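Side-chain contacts in endonuclease 2 (Arabidopsis thaliana, PDB 4CXP), which cleaves RNA and single-stranded DNA endonucleolytically, and double-stranded DNA to a lesser extent, using three divalent metal ions: residues V118-F121 against M122-H126; N152-H155 against I156-N160. All blocks are in the same frame, centred on the assembly; numbering follows the deposited sequence. Where two conformers were deposited one is given.

Contact 1. Residues V118-F121 against M122-H126; sequences VSHF and MGDIH. With ZN (zinc ion), chain E; ZN (zinc ion), chain G.
Met122 N donates to Val118 O at 2.9 Å, beginning a turn of helix 111-124. Its side chain folds at chi2 and chi3 and packs on Leu254 and Thr257 of helix 233-262 and Tyr209 of helix 206-221. Gly123 N makes a weak bond to Ser119 O, while Gly123 O accepts from the indole N-H of Trp1. Asp124 meets His120 through a backbone bond and a shared zinc. Asp124 N hydrogen-bonds to His120 O at 2.9 Å, and the one-turn spacing brings both side chains to the zinc of chain E: His120 NE2 binds it at 2.2 Å and Asp124 OD2 at 2.1 Å. With CG anti to the backbone N (chi1 -175°), the His120 ring swings its NE2 end toward the following turn and the zinc; its plane stands at 72° to the carboxylate. Asp45 and His58 complete the protein ligands, and Cys41 O holds His120 ND1, fixing the ring's rotation from the second shell. This is the metal centre of the S1/P1 nucleases, where an aspartate bridges two ions: Asp124 OD1 binds the zinc of chain G at 2.1 Å, alongside Trp1 and His6. Ile125 N reaches Phe121 O at 2.9 Å, and its CG2 branch lies against the same oxygen. His126 turns back on Met122, its ND1 donating almost straight (168°) to Met122 O at 2.8 Å, while NE2 pairs with Arg253 NH1.

Contact 2. Residues N152-H155 against I156-N160; sequences NLHH and IWDSN. With ZN (zinc ion), chain F.
His154 and Asp158, one helical turn apart, grasp the zinc of chain F. His154 NE2 binds it at 2.2 Å, and the Asp158 carboxylate chelates it unevenly, with OD2 at 2.2 Å and OD1 at 2.5 Å. His154 extends CG anti to the backbone N (chi1 -173°), which brings NE2 toward Asp158 and the metal. Asp158 OD2 lies at the imidazole edge, near its plane, yet ring and carboxylate are almost perpendicular (88°). His130 and a water are further ligands of this metal, one of the three bound by this S1/P1 nuclease, and Gly138 O holds His154 ND1.

Asn152 is the N-cap of helix 153-169: its OD1 accepts from His155 N at 2.9 Å, the donor sitting above the amide plane. Farther along, the helix widens into a pi-type turn, where His155 O takes the N-H groups of both Ser159 (2.8 Å) and Asn160 (3.2 Å). Asn160 ND2 also gives a weak bond to His155 ND1. Trp157 NE1 hydrogen-bonds to Tyr235 OH.

Ser159 CB makes a CH-pi contact over one face of the His155 ring, and Leu153 lies beside Trp157, their CD1 atoms 4.1 Å apart.

Asp158 OD1 also accepts from Gln127 NE2, which may compete with the zinc for its electron density, consistent with the longer metal distance. If the weak bond from Asn160 holds, a neutral His155 ring would probably carry its proton on NE2.

How the contacts relate
Contacts 1 and 2 supply helical His-Asp pairs to different metals of one three-zinc cluster. Their centres are 16 Å apart and their nearest atoms about 6 Å, without touching; metals and N-terminus join them. The zinc of chain E lies 3.5 Å from the zinc of chain G, the two bridged by Asp124 of contact 1, whereas the zinc of chain F, chelated in contact 2, stands 4.9 Å from that of chain G. Trp1 ties them directly: its amino nitrogen binds the chain G zinc beside Asp124 and donates to Asp158 OD1. Bound sulfate lies about 3 Å from the nearest atoms of each aspartate side chain, and may mark where a substrate phosphate sits.

Contact 1. Residues V118-F121 against M122-H126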
loop_
_atom_site.group_PDB
_atom_site.type_symbol
_atom_site.label_atom_id
_atom_site.label_comp_id
_atom_site.label_asym_id
_atom_site.label_seq_id
_atom_site.Cartn_x
_atom_site.Cartn_y
_atom_site.Cartn_z
ATOM N N VAL A 118 0.753 5.581 9.197
ATOM C CA VAL A 118 1.669 5.763 8.110
ATOM C C VAL A 118 2.079 4.398 7.511
ATOM O O VAL A 118 2.260 4.296 6.297
ATOM C CB VAL A 118 2.820 6.681 8.536
ATOM C CG1 VAL A 118 3.891 5.910 9.271
ATOM C CG2 VAL A 118 3.369 7.405 7.335
ATOM N N SER A 119 2.188 3.365 8.339
ATOM C CA SER A 119 2.560 2.053 7.858
ATOM C C SER A 119 1.491 1.502 6.920
ATOM O O SER A 119 1.790 0.996 5.843
ATOM C CB SER A 119 2.805 1.120 9.039
ATOM O OG SER A 119 3.927 1.574 9.794
ATOM N N HIS A 120 0.241 1.597 7.327
ATOM C CA HIS A 120 -0.857 1.125 6.499
ATOM C C HIS A 120 -0.998 1.967 5.228
ATOM O O HIS A 120 -1.160 1.422 4.138
ATOM C CB HIS A 120 -2.168 1.180 7.296
ATOM C CG HIS A 120 -3.330 0.614 6.561
ATOM N ND1 HIS A 120 -3.676 -0.713 6.634
ATOM C CD2 HIS A 120 -4.242 1.195 5.749
ATOM C CE1 HIS A 120 -4.743 -0.924 5.881
ATOM N NE2 HIS A 120 -5.117 0.220 5.342
ATOM N N PHE A 121 -0.970 3.284 5.368
ATOM C CA PHE A 121 -1.187 4.161 4.220
ATOM C C PHE A 121 -0.040 4.108 3.215
ATOM O O PHE A 121 -0.290 4.201 2.013
ATOM C CB PHE A 121 -1.463 5.592 4.691
ATOM C CG PHE A 121 -2.763 5.752 5.448
ATOM C CD1 PHE A 121 -3.886 5.023 5.125
ATOM C CD2 PHE A 121 -2.854 6.669 6.478
ATOM C CE1 PHE A 121 -5.064 5.186 5.832
ATOM C CE2 PHE A 121 -4.032 6.837 7.187
ATOM C CZ PHE A 121 -5.135 6.087 6.861
ATOM N N MET A 122 1.199 3.931 3.669
ATOM C CA MET A 122 2.282 3.704 2.725
ATOM C C MET A 122 2.003 2.445 1.903
ATOM O O MET A 122 2.331 2.374 0.717
ATOM C CB MET A 122 3.617 3.586 3.434
ATOM C CG MET A 122 4.791 3.526 2.463
ATOM S SD MET A 122 4.997 5.025 1.483
ATOM C CE MET A 122 5.760 6.080 2.714
ATOM N N GLY A 123 1.391 1.432 2.510
ATOM C CA GLY A 123 0.943 0.300 1.747
ATOM C C GLY A 123 -0.175 0.621 0.779
ATOM O O GLY A 123 -0.089 0.312 -0.410
ATOM N N ASP A 124 -1.243 1.249 1.262
ATOM C CA ASP A 124 -2.392 1.504 0.417
ATOM C C ASP A 124 -2.044 2.373 -0.786
ATOM O O ASP A 124 -2.585 2.152 -1.864
ATOM C CB ASP A 124 -3.555 2.104 1.218
ATOM C CG ASP A 124 -4.466 1.067 1.846
ATOM O OD1 ASP A 124 -4.203 -0.130 1.642
ATOM O OD2 ASP A 124 -5.415 1.489 2.526
ATOM N N ILE A 125 -1.156 3.365 -0.640
ATOM C CA ILE A 125 -0.831 4.230 -1.767
ATOM C C ILE A 125 -0.095 3.476 -2.859
ATOM O O ILE A 125 0.045 3.999 -3.962
ATOM C CB ILE A 125 -0.081 5.497 -1.320
ATOM C CG1 ILE A 125 -0.222 6.612 -2.352
ATOM C CG2 ILE A 125 1.377 5.190 -0.985
ATOM C CD1 ILE A 125 0.234 7.956 -1.824
ATOM N N HIS A 126 0.369 2.257 -2.578
ATOM C CA HIS A 126 0.992 1.396 -3.576
ATOM C C HIS A 126 0.046 0.419 -4.255
ATOM O O HIS A 126 0.443 -0.225 -5.221
ATOM C CB HIS A 126 2.202 0.657 -2.975
ATOM C CG HIS A 126 3.407 1.529 -2.857
ATOM N ND1 HIS A 126 3.653 2.364 -1.798
ATOM C CD2 HIS A 126 4.409 1.745 -3.738
ATOM C CE1 HIS A 126 4.756 3.060 -2.044
ATOM N NE2 HIS A 126 5.242 2.703 -3.213
HETATM ZN ZN ZN E . -6.755 0.545 3.925
HETATM ZN ZN ZN G . -4.928 -1.982 2.232
#

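Contact 2. Residues N152-H155 against I156-N160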
loop_
_atom_site.group_PDB
_atom_site.type_symbol
_atom_site.label_atom_id
_atom_site.label_comp_id
_atom_site.label_asym_id
_atom_site.label_seq_id
_atom_site.Cartn_x
_atom_site.Cartn_y
_atom_site.Cartn_z
ATOM N N ASN A 152 -15.106 -8.441 -7.270
ATOM C CA ASN A 152 -14.909 -7.165 -7.936
ATOM C C ASN A 152 -13.419 -6.915 -8.167
ATOM O O ASN A 152 -12.554 -7.500 -7.518
ATOM C CB ASN A 152 -15.611 -6.013 -7.215
ATOM C CG ASN A 152 -14.950 -5.645 -5.917
ATOM O OD1 ASN A 152 -13.836 -5.156 -5.895
ATOM N ND2 ASN A 152 -15.644 -5.870 -4.813
ATOM N N LEU A 153 -13.127 -6.039 -9.121
ATOM C CA LEU A 153 -11.756 -5.847 -9.553
ATOM C C LEU A 153 -10.887 -5.279 -8.419
ATOM O O LEU A 153 -9.716 -5.625 -8.288
ATOM C CB LEU A 153 -11.707 -4.952 -10.785
ATOM C CG LEU A 153 -10.333 -4.829 -11.432
ATOM C CD1 LEU A 153 -9.827 -6.168 -11.954
ATOM C CD2 LEU A 153 -10.373 -3.782 -12.533
ATOM N N HIS A 154 -11.450 -4.379 -7.618
ATOM C CA HIS A 154 -10.706 -3.844 -6.504
ATOM C C HIS A 154 -10.232 -4.952 -5.553
ATOM O O HIS A 154 -9.068 -4.987 -5.148
ATOM C CB HIS A 154 -11.526 -2.787 -5.753
ATOM C CG HIS A 154 -10.732 -2.098 -4.706
ATOM N ND1 HIS A 154 -10.164 -0.864 -4.894
ATOM C CD2 HIS A 154 -10.333 -2.503 -3.480
ATOM C CE1 HIS A 154 -9.468 -0.537 -3.820
ATOM N NE2 HIS A 154 -9.540 -1.528 -2.949
ATOM N N HIS A 155 -11.152 -5.847 -5.217
ATOM C CA HIS A 155 -10.851 -6.941 -4.325
ATOM C C HIS A 155 -9.803 -7.884 -4.914
ATOM O O HIS A 155 -8.980 -8.445 -4.187
ATOM C CB HIS A 155 -12.146 -7.696 -3.981
ATOM C CG HIS A 155 -11.989 -8.668 -2.850
ATOM N ND1 HIS A 155 -11.646 -9.993 -3.016
ATOM C CD2 HIS A 155 -12.122 -8.488 -1.520
ATOM C CE1 HIS A 155 -11.606 -10.593 -1.837
ATOM N NE2 HIS A 155 -11.889 -9.700 -0.913
ATOM N N ILE A 156 -9.841 -8.073 -6.219
ATOM C CA ILE A 156 -8.833 -8.902 -6.878
ATOM C C ILE A 156 -7.443 -8.339 -6.604
ATOM O O ILE A 156 -6.510 -9.101 -6.340
ATOM C CB ILE A 156 -9.173 -9.046 -8.378
ATOM C CG1 ILE A 156 -10.362 -10.018 -8.521
ATOM C CG2 ILE A 156 -7.972 -9.509 -9.179
ATOM C CD1 ILE A 156 -11.003 -10.009 -9.884
ATOM N N TRP A 157 -7.287 -7.015 -6.696
ATOM C CA TRP A 157 -6.020 -6.372 -6.417
ATOM C C TRP A 157 -5.694 -6.301 -4.936
ATOM O O TRP A 157 -4.529 -6.461 -4.552
ATOM C CB TRP A 157 -5.987 -5.011 -7.122
ATOM C CG TRP A 157 -5.705 -5.181 -8.577
ATOM C CD1 TRP A 157 -6.579 -5.575 -9.563
ATOM C CD2 TRP A 157 -4.411 -5.124 -9.192
ATOM N NE1 TRP A 157 -5.900 -5.721 -10.747
ATOM C CE2 TRP A 157 -4.575 -5.442 -10.545
ATOM C CE3 TRP A 157 -3.132 -4.809 -8.726
ATOM C CZ2 TRP A 157 -3.507 -5.466 -11.436
ATOM C CZ3 TRP A 157 -2.085 -4.814 -9.613
ATOM C CH2 TRP A 157 -2.276 -5.144 -10.952
ATOM N N ASP A 158 -6.683 -6.093 -4.074
ATOM C CA ASP A 158 -6.392 -6.081 -2.644
ATOM C C ASP A 158 -5.946 -7.462 -2.153
ATOM O O ASP A 158 -5.060 -7.537 -1.293
ATOM C CB ASP A 158 -7.633 -5.707 -1.809
ATOM C CG ASP A 158 -7.844 -4.218 -1.609
ATOM O OD1 ASP A 158 -6.945 -3.388 -1.871
ATOM O OD2 ASP A 158 -8.951 -3.874 -1.113
ATOM N N SER A 159 -6.613 -8.506 -2.652
ATOM C CA SER A 159 -6.565 -9.814 -2.032
ATOM C C SER A 159 -6.410 -10.998 -2.970
ATOM O O SER A 159 -5.607 -11.888 -2.701
ATOM C CB SER A 159 -7.835 -10.026 -1.187
ATOM O OG SER A 159 -7.868 -9.126 -0.104
ATOM N N ASN A 160 -7.221 -11.118 -4.023
ATOM C CA ASN A 160 -7.273 -12.414 -4.712
ATOM C C ASN A 160 -5.980 -12.802 -5.389
ATOM O O ASN A 160 -5.583 -13.969 -5.312
ATOM C CB ASN A 160 -8.403 -12.518 -5.737
ATOM C CG ASN A 160 -9.766 -12.383 -5.118
ATOM O OD1 ASN A 160 -10.366 -13.362 -4.627
ATOM N ND2 ASN A 160 -10.276 -11.210 -5.149
HETATM ZN ZN ZN F . -8.599 -1.739 -1.013
HETATM O O HOH W 1 -10.388 -1.070 -0.167
#